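Local coordinates for DNA helicase assembly protein (Enterobacteria phage T4, PDB 1C1K) that loads the replicative helicase onto fork DNA covered by the single-stranded DNA-binding protein, in phage replication, recombination and repair, at residues L22-K27 with W41-S46; F136-K141 with D172-Q177; L164-N169 with I199-A204. All coordinates share one frame; numbering follows the deposited sequence.

Contact 1: L22-K27 with W41-S46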
loop_
_atom_site.group_PDB
_atom_site.type_symbol
_atom_site.label_atom_id
_atom_site.label_comp_id
_atom_site.label_asym_id
_atom_site.label_seq_id
_atom_site.Cartn_x
_atom_site.Cartn_y
_atom_site.Cartn_z
ATOM N N LEU A 22 -14.762 -8.012 6.851
ATOM C CA LEU A 22 -13.471 -7.338 6.964
ATOM C C LEU A 22 -12.825 -7.221 5.577
ATOM O O LEU A 22 -12.323 -6.164 5.202
ATOM C CB LEU A 22 -12.547 -8.109 7.911
ATOM C CG LEU A 22 -11.148 -7.512 8.114
ATOM C CD1 LEU A 22 -11.238 -6.249 8.969
ATOM C CD2 LEU A 22 -10.237 -8.544 8.785
ATOM N N TYR A 23 -12.838 -8.312 4.822
ATOM C CA TYR A 23 -12.265 -8.304 3.484
ATOM C C TYR A 23 -12.958 -7.267 2.603
ATOM O O TYR A 23 -12.299 -6.471 1.931
ATOM C CB TYR A 23 -12.401 -9.683 2.834
ATOM C CG TYR A 23 -12.326 -9.647 1.323
ATOM C CD1 TYR A 23 -11.144 -9.300 0.671
ATOM C CD2 TYR A 23 -13.439 -9.948 0.546
ATOM C CE1 TYR A 23 -11.079 -9.255 -0.725
ATOM C CE2 TYR A 23 -13.384 -9.905 -0.844
ATOM C CZ TYR A 23 -12.203 -9.558 -1.470
ATOM O OH TYR A 23 -12.153 -9.509 -2.846
ATOM N N LEU A 24 -14.290 -7.280 2.609
ATOM C CA LEU A 24 -15.067 -6.355 1.789
ATOM C C LEU A 24 -14.808 -4.897 2.139
ATOM O O LEU A 24 -14.691 -4.056 1.250
ATOM C CB LEU A 24 -16.569 -6.653 1.907
ATOM C CG LEU A 24 -17.416 -6.106 0.747
ATOM C CD1 LEU A 24 -16.993 -6.757 -0.558
ATOM C CD2 LEU A 24 -18.892 -6.385 1.004
ATOM N N MET A 25 -14.724 -4.589 3.427
ATOM C CA MET A 25 -14.472 -3.216 3.832
ATOM C C MET A 25 -13.078 -2.772 3.394
ATOM O O MET A 25 -12.909 -1.649 2.944
ATOM C CB MET A 25 -14.647 -3.060 5.345
ATOM C CG MET A 25 -13.515 -3.588 6.207
ATOM S SD MET A 25 -13.746 -3.108 7.943
ATOM C CE MET A 25 -14.537 -1.542 7.750
ATOM N N ILE A 26 -12.085 -3.651 3.508
ATOM C CA ILE A 26 -10.731 -3.290 3.099
ATOM C C ILE A 26 -10.652 -3.195 1.576
ATOM O O ILE A 26 -9.960 -2.334 1.033
ATOM C CB ILE A 26 -9.692 -4.310 3.643
ATOM C CG1 ILE A 26 -9.649 -4.209 5.171
ATOM C CG2 ILE A 26 -8.289 -4.026 3.051
ATOM C CD1 ILE A 26 -8.874 -5.326 5.863
ATOM N N LYS A 27 -11.383 -4.066 0.888
ATOM C CA LYS A 27 -11.398 -4.053 -0.570
ATOM C C LYS A 27 -11.966 -2.726 -1.065
ATOM O O LYS A 27 -11.405 -2.087 -1.955
ATOM C CB LYS A 27 -12.251 -5.203 -1.106
ATOM C CG LYS A 27 -12.273 -5.310 -2.626
ATOM C CD LYS A 27 -13.378 -6.250 -3.083
ATOM C CE LYS A 27 -13.297 -6.513 -4.573
ATOM N NZ LYS A 27 -14.629 -6.901 -5.105
ATOM N N TRP A 41 -13.082 0.869 11.159
ATOM C CA TRP A 41 -13.104 -0.540 10.758
ATOM C C TRP A 41 -14.429 -1.281 10.962
ATOM O O TRP A 41 -14.458 -2.473 11.291
ATOM C CB TRP A 41 -11.971 -1.292 11.459
ATOM C CG TRP A 41 -10.628 -0.708 11.160
ATOM C CD1 TRP A 41 -10.034 0.343 11.796
ATOM C CD2 TRP A 41 -9.703 -1.144 10.154
ATOM N NE1 TRP A 41 -8.795 0.589 11.250
ATOM C CE2 TRP A 41 -8.567 -0.308 10.242
ATOM C CE3 TRP A 41 -9.723 -2.160 9.186
ATOM C CZ2 TRP A 41 -7.458 -0.458 9.398
ATOM C CZ3 TRP A 41 -8.621 -2.308 8.346
ATOM C CH2 TRP A 41 -7.505 -1.460 8.461
ATOM N N CYS A 42 -15.521 -0.561 10.750
ATOM C CA CYS A 42 -16.855 -1.123 10.863
ATOM C C CYS A 42 -17.567 -0.799 9.569
ATOM O O CYS A 42 -17.387 0.282 9.010
ATOM C CB CYS A 42 -17.623 -0.479 12.014
ATOM S SG CYS A 42 -17.007 -0.893 13.640
ATOM N N MET A 43 -18.368 -1.733 9.084
ATOM C CA MET A 43 -19.121 -1.501 7.861
ATOM C C MET A 43 -20.232 -2.522 7.770
ATOM O O MET A 43 -20.064 -3.680 8.156
ATOM C CB MET A 43 -18.219 -1.607 6.625
ATOM C CG MET A 43 -18.883 -1.109 5.336
ATOM S SD MET A 43 -17.846 -1.262 3.847
ATOM C CE MET A 43 -18.100 -2.987 3.471
ATOM N N ARG A 44 -21.383 -2.079 7.288
ATOM C CA ARG A 44 -22.511 -2.973 7.128
ATOM C C ARG A 44 -22.400 -3.508 5.709
ATOM O O ARG A 44 -21.918 -2.809 4.818
ATOM C CB ARG A 44 -23.823 -2.210 7.309
ATOM C CG ARG A 44 -24.600 -2.611 8.550
ATOM C CD ARG A 44 -25.346 -1.434 9.148
ATOM N NE ARG A 44 -24.434 -0.440 9.708
ATOM C CZ ARG A 44 -24.808 0.555 10.508
ATOM N NH1 ARG A 44 -26.085 0.694 10.850
ATOM N NH2 ARG A 44 -23.904 1.412 10.969
ATOM N N VAL A 45 -22.821 -4.750 5.500
ATOM C CA VAL A 45 -22.758 -5.341 4.171
ATOM C C VAL A 45 -24.092 -5.979 3.803
ATOM O O VAL A 45 -24.939 -6.201 4.663
ATOM C CB VAL A 45 -21.657 -6.419 4.091
ATOM C CG1 VAL A 45 -20.361 -5.878 4.670
ATOM C CG2 VAL A 45 -22.094 -7.668 4.850
ATOM N N SER A 46 -24.271 -6.270 2.520
ATOM C CA SER A 46 -25.496 -6.900 2.042
ATOM C C SER A 46 -25.401 -8.413 2.252
ATOM O O SER A 46 -24.522 -9.077 1.688
ATOM C CB SER A 46 -25.694 -6.593 0.555
ATOM O OG SER A 46 -26.530 -7.558 -0.060
#
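Residues 41-46 run as an irregular extended strip past residues 22-27 of a helix, and come nearest where the CA atoms of Met-25 and Met-43 lie 6.4 Å apart. No hydrogen bond joins the two segments. The contact is apolar and rests mainly on Met-25, Trp-41 and Met-43. The Met-25 side chain leaves the helix with CG between the backbone N and the carbonyl carbon (chi1 76°). This sends its methyl onto the loop backbone, with CE 3.2 Å from Trp-41 C, a tight approach. Met-43 reaches the other way. Its chain bends at chi3 (81°), and its CE settles on the helix backbone, 3.7 Å from Met-25 CA. The same methyl meets Leu-24 CG, the two side chains crossing at about a right angle. Farther along the loop, Val-45 CG1 packs on Leu-24 CD2 at 4.0 Å. At the other end, the Trp-41 ring turns its edge to Ile-26, with Trp-41 CZ3 3.8 Å from Ile-26 CG1. Tyr-34, from the intervening connection, packs on both methionines. Leu-22 and Ile-26 also pack on helix 68-81. The strip lies along helix 16-30 and leads into helix 47-52, where Ser-46 is the N-cap.

Contact 2: F136-K141 with D172-Q177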
loop_
_atom_site.group_PDB
_atom_site.type_symbol
_atom_site.label_atom_id
_atom_site.label_comp_id
_atom_site.label_asym_id
_atom_site.label_seq_id
_atom_site.Cartn_x
_atom_site.Cartn_y
_atom_site.Cartn_z
ATOM N N PHE A 136 11.469 13.265 -8.635
ATOM C CA PHE A 136 10.169 13.309 -7.988
ATOM C C PHE A 136 9.101 14.211 -8.583
ATOM O O PHE A 136 7.932 14.083 -8.237
ATOM C CB PHE A 136 10.381 13.656 -6.514
ATOM C CG PHE A 136 11.460 12.847 -5.866
ATOM C CD1 PHE A 136 12.778 13.289 -5.869
ATOM C CD2 PHE A 136 11.167 11.612 -5.289
ATOM C CE1 PHE A 136 13.791 12.513 -5.310
ATOM C CE2 PHE A 136 12.172 10.833 -4.730
ATOM C CZ PHE A 136 13.485 11.283 -4.741
ATOM N N GLU A 137 9.490 15.105 -9.485
ATOM C CA GLU A 137 8.531 16.021 -10.086
ATOM C C GLU A 137 7.761 15.449 -11.271
ATOM O O GLU A 137 8.311 14.764 -12.123
ATOM C CB GLU A 137 9.240 17.304 -10.522
ATOM C CG GLU A 137 9.792 18.133 -9.379
ATOM C CD GLU A 137 8.706 18.839 -8.587
ATOM O OE1 GLU A 137 8.890 19.027 -7.363
ATOM O OE2 GLU A 137 7.670 19.210 -9.183
ATOM N N TYR A 138 6.467 15.745 -11.316
ATOM C CA TYR A 138 5.617 15.296 -12.408
ATOM C C TYR A 138 6.117 15.953 -13.706
ATOM O O TYR A 138 6.492 17.129 -13.710
ATOM C CB TYR A 138 4.169 15.706 -12.117
ATOM C CG TYR A 138 3.219 15.535 -13.273
ATOM C CD1 TYR A 138 2.681 14.282 -13.577
ATOM C CD2 TYR A 138 2.836 16.627 -14.054
ATOM C CE1 TYR A 138 1.781 14.120 -14.631
ATOM C CE2 TYR A 138 1.936 16.479 -15.110
ATOM C CZ TYR A 138 1.413 15.224 -15.393
ATOM O OH TYR A 138 0.509 15.074 -16.421
ATOM N N ASN A 139 6.130 15.182 -14.792
ATOM C CA ASN A 139 6.581 15.659 -16.102
ATOM C C ASN A 139 5.403 15.672 -17.080
ATOM O O ASN A 139 5.012 14.634 -17.596
ATOM C CB ASN A 139 7.688 14.737 -16.639
ATOM C CG ASN A 139 8.350 15.276 -17.901
ATOM O OD1 ASN A 139 9.385 14.770 -18.338
ATOM N ND2 ASN A 139 7.757 16.304 -18.491
ATOM N N PRO A 140 4.833 16.858 -17.354
ATOM C CA PRO A 140 3.695 16.986 -18.273
ATOM C C PRO A 140 3.893 16.330 -19.641
ATOM O O PRO A 140 2.946 15.821 -20.235
ATOM C CB PRO A 140 3.496 18.495 -18.397
ATOM C CG PRO A 140 4.111 19.068 -17.164
ATOM C CD PRO A 140 5.252 18.162 -16.809
ATOM N N LYS A 141 5.121 16.349 -20.139
ATOM C CA LYS A 141 5.429 15.766 -21.437
ATOM C C LYS A 141 5.018 14.299 -21.517
ATOM O O LYS A 141 4.324 13.886 -22.451
ATOM C CB LYS A 141 6.929 15.874 -21.714
ATOM C CG LYS A 141 7.307 16.792 -22.856
ATOM C CD LYS A 141 8.822 16.946 -22.941
ATOM C CE LYS A 141 9.249 18.400 -22.811
ATOM N NZ LYS A 141 8.299 19.303 -23.517
ATOM N N ASP A 172 -0.270 14.139 -4.022
ATOM C CA ASP A 172 -1.187 15.252 -4.235
ATOM C C ASP A 172 -0.779 16.132 -5.409
ATOM O O ASP A 172 -1.628 16.556 -6.182
ATOM C CB ASP A 172 -1.321 16.076 -2.955
ATOM C CG ASP A 172 -2.013 15.307 -1.835
ATOM O OD1 ASP A 172 -2.059 15.823 -0.703
ATOM O OD2 ASP A 172 -2.508 14.185 -2.089
ATOM N N LYS A 173 0.517 16.392 -5.555
ATOM C CA LYS A 173 0.997 17.211 -6.669
ATOM C C LYS A 173 0.750 16.515 -8.006
ATOM O O LYS A 173 0.406 17.156 -8.995
ATOM C CB LYS A 173 2.485 17.509 -6.505
ATOM C CG LYS A 173 2.787 18.434 -5.344
ATOM C CD LYS A 173 3.899 19.398 -5.692
ATOM C CE LYS A 173 5.217 18.953 -5.089
ATOM N NZ LYS A 173 6.363 19.343 -5.960
ATOM N N HIS A 174 0.931 15.199 -8.044
ATOM C CA HIS A 174 0.692 14.452 -9.269
ATOM C C HIS A 174 -0.806 14.513 -9.592
ATOM O O HIS A 174 -1.202 14.756 -10.733
ATOM C CB HIS A 174 1.128 12.989 -9.093
ATOM C CG HIS A 174 2.575 12.736 -9.402
ATOM N ND1 HIS A 174 3.599 13.454 -8.823
ATOM C CD2 HIS A 174 3.167 11.822 -10.208
ATOM C CE1 HIS A 174 4.761 12.992 -9.257
ATOM N NE2 HIS A 174 4.525 12.001 -10.098
ATOM N N ASP A 175 -1.630 14.299 -8.568
ATOM C CA ASP A 175 -3.084 14.312 -8.714
ATOM C C ASP A 175 -3.623 15.623 -9.284
ATOM O O ASP A 175 -4.557 15.619 -10.088
ATOM C CB ASP A 175 -3.751 14.059 -7.358
ATOM C CG ASP A 175 -3.871 12.583 -7.026
ATOM O OD1 ASP A 175 -4.303 12.274 -5.896
ATOM O OD2 ASP A 175 -3.539 11.739 -7.884
ATOM N N GLU A 176 -3.045 16.744 -8.865
ATOM C CA GLU A 176 -3.504 18.042 -9.344
ATOM C C GLU A 176 -3.026 18.395 -10.747
ATOM O O GLU A 176 -3.622 19.243 -11.403
ATOM C CB GLU A 176 -3.091 19.162 -8.373
ATOM C CG GLU A 176 -1.739 18.984 -7.696
ATOM C CD GLU A 176 -1.706 19.535 -6.267
ATOM O OE1 GLU A 176 -0.778 20.308 -5.944
ATOM O OE2 GLU A 176 -2.604 19.195 -5.463
ATOM N N GLN A 177 -1.975 17.734 -11.221
ATOM C CA GLN A 177 -1.429 18.037 -12.543
ATOM C C GLN A 177 -1.808 17.087 -13.678
ATOM O O GLN A 177 -1.411 17.306 -14.821
ATOM C CB GLN A 177 0.099 18.126 -12.470
ATOM C CG GLN A 177 0.629 19.181 -11.510
ATOM C CD GLN A 177 2.140 19.121 -11.351
ATOM O OE1 GLN A 177 2.655 18.466 -10.443
ATOM N NE2 GLN A 177 2.859 19.809 -12.234
HETATM O O HOH W 1 -0.207 17.487 -17.627
#
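Tyr-138 has CG anti to the backbone N (chi1 169°), and His-174 has CG anti to its carbonyl carbon (chi1 -87°); these torsions bring the tyrosine side chain and the imidazole together. Tyr-138 CB sits over the centre of the imidazole, 4.0 Å from its centroid, as a CH-pi contact. The phenol ring lies farther out and turns its edge toward the same imidazole. The planes are 70° apart, so the pair is edge-to-face. Phe-136 O approaches the imidazole in its plane, 3.5 Å from His-174 CE1. The polar ends of His-174 are held elsewhere: NE2 bonds to Ser-145 OG, and ND1 bonds weakly to Ile-170 O. Both would limit rotation of the ring. Beyond it, Gln-177 CB packs on the phenol, 3.5 Å from Tyr-138 CD2. A water bridges the outer end, 2.8 Å from Tyr-138 OH and 3.1 Å from Gln-177 O, to which it donates. On the other flank the bent chains of Glu-137 and Lys-173 meet in a salt bridge, OE1 to NZ 2.9 Å. The arrangement is a surface contact of the helical C-terminal region, in which an aromatic pair and a salt bridge join an irregular connection to the short helix 170-177.

Contact 3: L164-N169 with I199-A204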
loop_
_atom_site.group_PDB
_atom_site.type_symbol
_atom_site.label_atom_id
_atom_site.label_comp_id
_atom_site.label_asym_id
_atom_site.label_seq_id
_atom_site.Cartn_x
_atom_site.Cartn_y
_atom_site.Cartn_z
ATOM N N LEU A 164 8.219 8.569 1.062
ATOM C CA LEU A 164 8.786 9.727 0.379
ATOM C C LEU A 164 7.716 10.822 0.309
ATOM O O LEU A 164 7.991 11.997 0.549
ATOM C CB LEU A 164 9.232 9.345 -1.036
ATOM C CG LEU A 164 10.446 8.415 -1.160
ATOM C CD1 LEU A 164 10.505 7.835 -2.563
ATOM C CD2 LEU A 164 11.719 9.186 -0.850
ATOM N N ASP A 165 6.492 10.425 -0.014
ATOM C CA ASP A 165 5.378 11.361 -0.115
ATOM C C ASP A 165 5.131 12.146 1.173
ATOM O O ASP A 165 4.724 13.313 1.123
ATOM C CB ASP A 165 4.101 10.612 -0.492
ATOM C CG ASP A 165 2.878 11.512 -0.493
ATOM O OD1 ASP A 165 2.679 12.220 -1.503
ATOM O OD2 ASP A 165 2.123 11.509 0.509
ATOM N N SER A 166 5.382 11.515 2.319
ATOM C CA SER A 166 5.147 12.162 3.604
ATOM C C SER A 166 5.855 13.503 3.764
ATOM O O SER A 166 5.343 14.391 4.442
ATOM C CB SER A 166 5.503 11.214 4.763
ATOM O OG SER A 166 6.895 11.130 5.006
ATOM N N PHE A 167 7.019 13.665 3.141
ATOM C CA PHE A 167 7.727 14.943 3.242
ATOM C C PHE A 167 7.962 15.613 1.892
ATOM O O PHE A 167 8.411 16.755 1.848
ATOM C CB PHE A 167 9.059 14.786 3.998
ATOM C CG PHE A 167 9.998 13.786 3.389
ATOM C CD1 PHE A 167 10.972 14.189 2.483
ATOM C CD2 PHE A 167 9.908 12.436 3.718
ATOM C CE1 PHE A 167 11.842 13.265 1.909
ATOM C CE2 PHE A 167 10.775 11.498 3.150
ATOM C CZ PHE A 167 11.744 11.915 2.240
ATOM N N LEU A 168 7.648 14.920 0.797
ATOM C CA LEU A 168 7.832 15.486 -0.541
ATOM C C LEU A 168 6.524 15.841 -1.253
ATOM O O LEU A 168 6.543 16.470 -2.313
ATOM C CB LEU A 168 8.653 14.534 -1.419
ATOM C CG LEU A 168 10.090 14.233 -0.967
ATOM C CD1 LEU A 168 10.738 13.274 -1.951
ATOM C CD2 LEU A 168 10.894 15.530 -0.868
ATOM N N ASN A 169 5.391 15.420 -0.690
ATOM C CA ASN A 169 4.079 15.733 -1.265
ATOM C C ASN A 169 3.925 15.324 -2.738
ATOM O O ASN A 169 3.352 16.061 -3.540
ATOM C CB ASN A 169 3.817 17.244 -1.117
ATOM C CG ASN A 169 2.378 17.629 -1.436
ATOM O OD1 ASN A 169 2.116 18.712 -1.976
ATOM N ND2 ASN A 169 1.441 16.752 -1.103
ATOM N N ILE A 199 2.636 7.481 9.568
ATOM C CA ILE A 199 4.018 7.827 9.271
ATOM C C ILE A 199 4.506 9.103 9.931
ATOM O O ILE A 199 3.819 10.124 9.922
ATOM C CB ILE A 199 4.213 7.976 7.740
ATOM C CG1 ILE A 199 4.021 6.616 7.058
ATOM C CG2 ILE A 199 5.588 8.577 7.429
ATOM C CD1 ILE A 199 3.783 6.713 5.563
ATOM N N ASP A 200 5.701 9.030 10.507
ATOM C CA ASP A 200 6.330 10.184 11.125
ATOM C C ASP A 200 7.183 10.795 10.015
ATOM O O ASP A 200 8.290 10.324 9.735
ATOM C CB ASP A 200 7.226 9.758 12.289
ATOM C CG ASP A 200 7.827 10.942 13.023
ATOM O OD1 ASP A 200 8.025 11.999 12.387
ATOM O OD2 ASP A 200 8.102 10.821 14.235
ATOM N N SER A 201 6.645 11.832 9.381
ATOM C CA SER A 201 7.306 12.528 8.281
ATOM C C SER A 201 8.735 12.957 8.559
ATOM O O SER A 201 9.614 12.772 7.721
ATOM C CB SER A 201 6.492 13.760 7.887
ATOM O OG SER A 201 5.840 13.540 6.653
ATOM N N GLN A 202 8.963 13.546 9.728
ATOM C CA GLN A 202 10.291 14.011 10.099
ATOM C C GLN A 202 11.307 12.876 10.130
ATOM O O GLN A 202 12.418 13.016 9.631
ATOM C CB GLN A 202 10.243 14.708 11.464
ATOM C CG GLN A 202 11.521 15.441 11.835
ATOM C CD GLN A 202 11.976 16.421 10.766
ATOM O OE1 GLN A 202 13.166 16.518 10.466
ATOM N NE2 GLN A 202 11.030 17.156 10.189
ATOM N N LYS A 203 10.921 11.750 10.720
ATOM C CA LYS A 203 11.808 10.601 10.804
ATOM C C LYS A 203 12.112 10.049 9.417
ATOM O O LYS A 203 13.245 9.689 9.129
ATOM C CB LYS A 203 11.181 9.517 11.686
ATOM C CG LYS A 203 11.137 9.885 13.175
ATOM C CD LYS A 203 10.557 8.753 14.007
ATOM C CE LYS A 203 10.550 9.109 15.487
ATOM N NZ LYS A 203 9.729 8.156 16.293
ATOM N N ALA A 204 11.098 9.983 8.558
ATOM C CA ALA A 204 11.289 9.485 7.196
ATOM C C ALA A 204 12.239 10.431 6.458
ATOM O O ALA A 204 13.124 9.994 5.719
ATOM C CB ALA A 204 9.947 9.409 6.474
#
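Ser-166, Ser-201 and Phe-167 have the most surface buried here, and Ala-204 comes next. The two serines are the point of closest approach, with CA atoms 5.2 Å apart. Ser-201, in the first turn of its helix, points OG at Ser-166 O, near the end of the other helix. The modelled hydrogen bond, donated by Ser-201, is only 2.4 Å long. Ser-201 OG is also too close to a neighbouring atom, so its exact place is doubtful.

Ser-166 has its own OG between the backbone N and the carbonyl carbon (chi1 78°). There it bonds back to Leu-163 O, about one turn earlier in the same helix, which satisfies the hydroxyl. Ser-166 CB lies 3.8 Å from Ile-199 CG2, and its hydroxyl also touches the Ala-204 methyl. The serines being small is consistent with the close approach of the backbones.

Phe-167 stands beside this pair. Its CG also lies between N and the carbonyl carbon (chi1 58°), which folds the ring back over its own helix. Leu-164 O is 3.7 Å above the ring plane, over its centre. Phe-167 CE2 lies 3.8 Å from Ala-204 C, which sits obliquely to the ring, and also touches the Ala-204 methyl. Asp-200 is the N-cap of the second helix. It accepts a weak capping bond from Lys-203 N, with N to OD1 3.4 Å.

The contact joins the end of helix 158-168 to the start of helix 201-216. Phe-167 also meets Phe-208 and touches Lys-205, both on the latter helix. Ile-199 ends strand 197-199, the partner of strand 2-4 in a two-stranded antiparallel sheet. Asp-200 bonds through its backbone to Met-1, so the chain's N-terminus lies beside this junction.

Overall arrangement
Contact 1 comes first along the chain and lies in the N-terminal part of the protein. Contacts 2 and 3 lie in the C-terminal part, and their segments alternate in sequence: 136-141, 164-169, 172-177, 199-204. The centre of contact 1 is about 32 Å from that of contact 2 and about 29 Å from that of contact 3, with no touch. Contacts 2 and 3 have centres about 18 Å apart and do touch. Phe-136 packs on Leu-164 and Leu-168, and helices 158-168 and 170-177 follow each other directly. Contacts 2 and 3 thus belong to one continuous packed region, while contact 1 is separate. This agrees with the two-domain, largely helical fold of this DNA-binding monomer.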